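Local atomic coordinates of B-agarase (PDB entry 4BQ2), a protein that hydrolyses beta-linkages of agarose as a family 50 exo-beta-agarase of a marine bacterium. Residues A523-K526 with L527-K531; S547-A550 with E551-L554. All blocks are in the same frame, centred on the assembly; numbering follows the deposited sequence.

Overall arrangement
Along the chain, contact 1 comes first, inside helix 519-532; helix 535-542 follows, and contact 2 spans the short helix 549-552 with its flanking turns. Both are local, closing one helical turn or so each; they stand in series, neither nested nor crossed, with centres about 13 Å apart. Asp-553 of contact 2 joins them, its OD1 lying 2.7 Å from Ser-525 OG in a probable hydrogen bond and its OD2 forming a salt bridge with Lys-529. Leu-528 packs on Phe-552, and Lys-529 on Trp-549. The long helix 565-593 lies against contact 1, whereas helix 535-542 meets the two rings of contact 2.

Contact 1: residues A523-K526 with L527-K531; sequences AFSK and LLKAK
Residues 523-531 form continuous alpha-helix, in which Ala-523, Phe-524, Ser-525 and Lys-526 each give their carbonyl O to the N-H four residues on, the bond from Lys-529 N to Ser-525 O measuring 2.9 Å at an N-H...O angle of 162°. Ser-525 and Lys-529 carry the side-chain contact, one turn apart on the same face of the helix. The hydroxyl of Ser-525 stands opposite the backbone N (chi1 -179°), beside its own carbonyl carbon. Lys-529 has CG opposite the carbonyl carbon (chi1 -76°) and a chain extended from there on, which carries the amine back along the helix toward Ser-525. On the way Lys-529 CG passes 3.4 Å from Ser-525 O. At the end CE and NZ are equally near the serine hydroxyl, and the bond from Lys-529 NZ to Ser-525 OG, 3.3 Å, is weak. The stronger partner of both groups is Asp-553, whose carboxylate takes a hydrogen bond from the serine and a salt bridge from the lysine. The leucines meet the preceding turn through its carbonyl oxygens: Leu-527 CG lies 3.6 Å from Ala-523 O, and Leu-528 CG the same 3.6 Å from Phe-524 O. Beyond the turn, Phe-524 and Leu-527 touch Leu-574 and Ala-577 of helix 565-593, while Leu-528 reaches both Met-573 of that helix and Phe-552. This i to i+4 contact sits at the periphery of the catalytic module, its centre about 36 Å from that of the chain. The helix has an apolar side against its neighbours and a polar patch facing Asp-553. With hydroxyl and ammonium groups both bound to one carboxylate, the acid is probably held as the anion, and Asp-553 probably does more than the weak serine-lysine bond to bring the two groups together.

Contact 2: residues S547-A550 with E551-L554; sequences SSWA and EFDL
Glu-551 reaches out to Ser-547 with its carboxylate, and OE1 accepts two bonds there. Ser-547 N reaches Glu-551 OE1 at 2.8 Å, nearly in line with the C-O bond, with an N-H...O angle of 164°. Ser-547 OG gives the second bond to Glu-551 OE1, at 2.9 Å, from well above the carboxylate plane. Glu-551 has CG opposite its backbone N (chi1 -168°) and an extended chain, which carries the carboxylate out beside the helix, to where Ser-547 lies alongside. Between these residues Ser-548 is the N-cap: Ser-548 OG takes the N-H of Glu-551 at 2.9 Å, so one glutamate is gripped through its backbone by one serine and through its side chain by the other. Helical bonds follow, from Phe-552 N to Ser-548 O and from Asp-553 N to Trp-549 O. Trp-549 and Phe-552, on neighbouring positions of the helix surface, extend alongside each other and form a T-shaped pair. The six-membered ring of the indole turns its edge to the phenylalanine face, with centroids 5.3 Å apart and planes at 82°. Trp-549 CE3 touches Phe-552 CD2 at 3.7 Å, and CZ3 stands over the same face, offset toward its rim. Farther out, Trp-549 NE1 is held by Lys-533 O, both rings rest on Ile-535 and Leu-538, and Arg-521 makes a cation-pi contact with Phe-552. Asp-553, just past the helix, turns its carboxylate to helix 519-532. The short helix is thus capped by the Ser-548 hydroxyl, and the Glu-551 carboxylate ties the preceding Ser-547 to its side, while the aromatic pair faces the neighbouring helices; the two donors at Glu-551 OE1 would be expected to stabilise the negative charge of that carboxylate.

Contact 1: residues A523-K526 with L527-K531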
ATOM      1  N   ALA A 523      10.743  27.849 -14.204  1.00 19.70           N
ATOM      2  CA  ALA A 523       9.931  27.322 -15.303  1.00 20.41           C
ATOM      3  C   ALA A 523       8.489  27.832 -15.175  1.00 19.89           C
ATOM      4  O   ALA A 523       7.899  28.241 -16.173  1.00 19.66           O
ATOM      5  CB  ALA A 523       9.943  25.794 -15.292  1.00 19.30           C
ATOM      6  N   PHE A 524       7.926  27.809 -13.964  1.00 18.70           N
ATOM      7  CA  PHE A 524       6.511  28.219 -13.783  1.00 20.19           C
ATOM      8  C   PHE A 524       6.346  29.699 -14.123  1.00 21.87           C
ATOM      9  O   PHE A 524       5.380  30.081 -14.793  1.00 24.63           O
ATOM     10  CB  PHE A 524       5.986  28.004 -12.356  1.00 19.54           C
ATOM     11  CG  PHE A 524       5.752  26.574 -11.976  1.00 19.10           C
ATOM     12  CD1 PHE A 524       5.866  25.554 -12.898  1.00 20.05           C
ATOM     13  CD2 PHE A 524       5.341  26.249 -10.666  1.00 18.55           C
ATOM     14  CE1 PHE A 524       5.619  24.234 -12.527  1.00 18.28           C
ATOM     15  CE2 PHE A 524       5.081  24.934 -10.293  1.00 19.71           C
ATOM     16  CZ  PHE A 524       5.235  23.921 -11.235  1.00 20.25           C
ATOM     17  N   SER A 525       7.286  30.503 -13.656  1.00 21.77           N
ATOM     18  CA  SER A 525       7.327  31.948 -13.951  1.00 25.65           C
ATOM     19  C   SER A 525       7.355  32.246 -15.455  1.00 25.00           C
ATOM     20  O   SER A 525       6.594  33.097 -15.938  1.00 22.82           O
ATOM     21  CB  SER A 525       8.522  32.573 -13.258  1.00 26.33           C
ATOM     22  OG  SER A 525       8.557  33.965 -13.503  1.00 29.55           O
ATOM     23  N   LYS A 526       8.172  31.490 -16.203  1.00 26.28           N
ATOM     24  CA  LYS A 526       8.246  31.620 -17.677  1.00 27.38           C
ATOM     25  C   LYS A 526       6.909  31.354 -18.365  1.00 28.18           C
ATOM     26  O   LYS A 526       6.506  32.077 -19.299  1.00 27.21           O
ATOM     27  CB  LYS A 526       9.297  30.676 -18.285  1.00 31.16           C
ATOM     28  CG  LYS A 526      10.751  30.971 -17.950  1.00 36.40           C
ATOM     29  CD  LYS A 526      11.680  30.158 -18.861  1.00 44.63           C
ATOM     30  CE  LYS A 526      13.099  30.060 -18.308  1.00 48.18           C
ATOM     31  NZ  LYS A 526      13.194  29.208 -17.084  1.00 54.37           N
ATOM     32  N   LEU A 527       6.237  30.290 -17.936  1.00 26.47           N
ATOM     33  CA  LEU A 527       4.964  29.926 -18.522  1.00 26.51           C
ATOM     34  C   LEU A 527       3.911  30.986 -18.283  1.00 25.52           C
ATOM     35  O   LEU A 527       3.092  31.243 -19.155  1.00 25.66           O
ATOM     36  CB  LEU A 527       4.473  28.577 -17.988  1.00 27.84           C
ATOM     37  CG  LEU A 527       5.255  27.349 -18.487  1.00 27.52           C
ATOM     38  CD1 LEU A 527       4.919  26.155 -17.603  1.00 26.18           C
ATOM     39  CD2 LEU A 527       4.979  27.035 -19.961  1.00 27.74           C
ATOM     40  N   LEU A 528       3.908  31.564 -17.088  1.00 25.85           N
ATOM     41  CA  LEU A 528       2.902  32.582 -16.735  1.00 26.81           C
ATOM     42  C   LEU A 528       3.202  33.923 -17.414  1.00 27.79           C
ATOM     43  O   LEU A 528       2.276  34.661 -17.798  1.00 27.75           O
ATOM     44  CB  LEU A 528       2.813  32.760 -15.225  1.00 26.17           C
ATOM     45  CG  LEU A 528       2.172  31.617 -14.433  1.00 25.24           C
ATOM     46  CD1 LEU A 528       2.605  31.769 -12.994  1.00 26.46           C
ATOM     47  CD2 LEU A 528       0.654  31.649 -14.536  1.00 25.29           C
ATOM     48  N   LYS A 529       4.488  34.227 -17.572  1.00 27.33           N
ATOM     49  CA  LYS A 529       4.870  35.371 -18.402  1.00 28.45           C
ATOM     50  C   LYS A 529       4.429  35.229 -19.848  1.00 29.11           C
ATOM     51  O   LYS A 529       3.961  36.202 -20.442  1.00 26.62           O
ATOM     52  CB  LYS A 529       6.358  35.669 -18.305  1.00 28.84           C
ATOM     53  CG  LYS A 529       6.697  36.369 -16.996  1.00 30.15           C
ATOM     54  CD  LYS A 529       8.172  36.287 -16.712  1.00 29.82           C
ATOM     55  CE  LYS A 529       8.434  36.712 -15.282  1.00 30.60           C
ATOM     56  NZ  LYS A 529       9.881  36.617 -14.969  1.00 30.41           N
ATOM     57  N   ALA A 530       4.569  34.027 -20.411  1.00 27.45           N
ATOM     58  CA  ALA A 530       4.155  33.816 -21.784  1.00 27.61           C
ATOM     59  C   ALA A 530       2.630  33.896 -21.882  1.00 28.13           C
ATOM     60  O   ALA A 530       2.120  34.398 -22.874  1.00 28.05           O
ATOM     61  CB  ALA A 530       4.673  32.493 -22.340  1.00 26.09           C
ATOM     62  N   LYS A 531       1.917  33.439 -20.848  1.00 27.72           N
ATOM     63  CA  LYS A 531       0.448  33.429 -20.875  1.00 28.80           C
ATOM     64  C   LYS A 531      -0.119  34.856 -20.785  1.00 29.18           C
ATOM     65  O   LYS A 531      -0.938  35.240 -21.608  1.00 29.79           O
ATOM     66  CB  LYS A 531      -0.120  32.547 -19.744  1.00 29.23           C
ATOM     67  CG  LYS A 531      -1.636  32.551 -19.636  1.00 32.64           C
ATOM     68  CD  LYS A 531      -2.175  31.403 -18.797  1.00 31.54           C
ATOM     69  CE  LYS A 531      -3.695  31.483 -18.666  1.00 32.80           C
ATOM     70  NZ  LYS A 531      -4.286  30.497 -17.702  1.00 30.97           N
TER

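Contact 2: residues S547-A550 with E551-L554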
ATOM      1  N   SER A 547       3.428  44.745  -7.912  1.00 28.29           N
ATOM      2  CA  SER A 547       3.937  45.961  -8.538  1.00 28.74           C
ATOM      3  C   SER A 547       4.733  45.612  -9.803  1.00 29.61           C
ATOM      4  O   SER A 547       4.939  46.481 -10.679  1.00 25.55           O
ATOM      5  CB  SER A 547       4.805  46.715  -7.547  1.00 30.72           C
ATOM      6  OG  SER A 547       5.925  45.919  -7.228  1.00 36.44           O
ATOM      7  N   SER A 548       5.165  44.342  -9.904  1.00 25.86           N
ATOM      8  CA  SER A 548       6.020  43.903 -11.032  1.00 28.04           C
ATOM      9  C   SER A 548       6.159  42.387 -11.154  1.00 28.71           C
ATOM     10  O   SER A 548       5.822  41.633 -10.223  1.00 28.17           O
ATOM     11  CB  SER A 548       7.434  44.523 -10.924  1.00 26.17           C
ATOM     12  OG  SER A 548       8.178  43.978  -9.848  1.00 24.72           O
ATOM     13  N   TRP A 549       6.661  41.949 -12.309  1.00 29.79           N
ATOM     14  CA  TRP A 549       7.171  40.574 -12.453  1.00 31.53           C
ATOM     15  C   TRP A 549       8.274  40.259 -11.451  1.00 32.71           C
ATOM     16  O   TRP A 549       8.412  39.117 -11.023  1.00 33.48           O
ATOM     17  CB  TRP A 549       7.672  40.305 -13.867  1.00 27.72           C
ATOM     18  CG  TRP A 549       6.561  40.079 -14.804  1.00 28.60           C
ATOM     19  CD1 TRP A 549       6.225  40.858 -15.856  1.00 27.51           C
ATOM     20  CD2 TRP A 549       5.611  39.008 -14.769  1.00 28.51           C
ATOM     21  NE1 TRP A 549       5.118  40.352 -16.492  1.00 29.73           N
ATOM     22  CE2 TRP A 549       4.719  39.210 -15.847  1.00 29.19           C
ATOM     23  CE3 TRP A 549       5.414  37.904 -13.924  1.00 28.74           C
ATOM     24  CZ2 TRP A 549       3.652  38.340 -16.121  1.00 29.70           C
ATOM     25  CZ3 TRP A 549       4.366  37.035 -14.202  1.00 28.50           C
ATOM     26  CH2 TRP A 549       3.483  37.270 -15.290  1.00 30.99           C
ATOM     27  N   ALA A 550       9.061  41.274 -11.088  1.00 34.68           N
ATOM     28  CA  ALA A 550      10.127  41.097 -10.118  1.00 33.39           C
ATOM     29  C   ALA A 550       9.578  40.823  -8.715  1.00 35.48           C
ATOM     30  O   ALA A 550      10.118  39.969  -7.994  1.00 34.50           O
ATOM     31  CB  ALA A 550      11.073  42.285 -10.129  1.00 36.57           C
ATOM     32  N   GLU A 551       8.497  41.511  -8.334  1.00 31.79           N
ATOM     33  CA  GLU A 551       7.806  41.189  -7.074  1.00 31.91           C
ATOM     34  C   GLU A 551       7.126  39.816  -7.149  1.00 29.70           C
ATOM     35  O   GLU A 551       7.129  39.041  -6.188  1.00 27.40           O
ATOM     36  CB  GLU A 551       6.775  42.256  -6.687  1.00 29.87           C
ATOM     37  CG  GLU A 551       6.265  42.094  -5.257  1.00 33.78           C
ATOM     38  CD  GLU A 551       5.386  43.254  -4.766  1.00 37.04           C
ATOM     39  OE1 GLU A 551       4.682  43.907  -5.577  1.00 37.39           O
ATOM     40  OE2 GLU A 551       5.406  43.506  -3.545  1.00 39.31           O
ATOM     41  N   PHE A 552       6.520  39.519  -8.295  1.00 31.73           N
ATOM     42  CA  PHE A 552       5.937  38.202  -8.500  1.00 29.51           C
ATOM     43  C   PHE A 552       7.006  37.118  -8.260  1.00 29.23           C
ATOM     44  O   PHE A 552       6.741  36.097  -7.596  1.00 28.47           O
ATOM     45  CB  PHE A 552       5.388  38.075  -9.919  1.00 30.34           C
ATOM     46  CG  PHE A 552       4.961  36.683 -10.254  1.00 30.35           C
ATOM     47  CD1 PHE A 552       3.707  36.227  -9.877  1.00 29.79           C
ATOM     48  CD2 PHE A 552       5.840  35.813 -10.890  1.00 31.87           C
ATOM     49  CE1 PHE A 552       3.310  34.935 -10.168  1.00 31.62           C
ATOM     50  CE2 PHE A 552       5.451  34.510 -11.177  1.00 32.78           C
ATOM     51  CZ  PHE A 552       4.182  34.077 -10.821  1.00 31.65           C
ATOM     52  N   ASP A 553       8.206  37.356  -8.786  1.00 28.03           N
ATOM     53  CA  ASP A 553       9.323  36.396  -8.674  1.00 30.31           C
ATOM     54  C   ASP A 553       9.984  36.297  -7.309  1.00 31.85           C
ATOM     55  O   ASP A 553      10.970  35.558  -7.148  1.00 30.04           O
ATOM     56  CB  ASP A 553      10.364  36.633  -9.764  1.00 30.33           C
ATOM     57  CG  ASP A 553       9.889  36.141 -11.136  1.00 30.57           C
ATOM     58  OD1 ASP A 553       9.017  35.230 -11.200  1.00 26.72           O
ATOM     59  OD2 ASP A 553      10.383  36.673 -12.152  1.00 32.11           O
ATOM     60  N   LEU A 554       9.443  37.024  -6.327  1.00 30.30           N
ATOM     61  CA  LEU A 554       9.847  36.848  -4.921  1.00 32.36           C
ATOM     62  C   LEU A 554       9.069  35.731  -4.243  1.00 30.71           C
ATOM     63  O   LEU A 554       9.408  35.324  -3.139  1.00 31.42           O
ATOM     64  CB  LEU A 554       9.622  38.133  -4.105  1.00 31.50           C
ATOM     65  CG  LEU A 554      10.321  39.418  -4.539  1.00 34.26           C
ATOM     66  CD1 LEU A 554       9.714  40.583  -3.758  1.00 34.60           C
ATOM     67  CD2 LEU A 554      11.828  39.332  -4.347  1.00 31.06           C
TER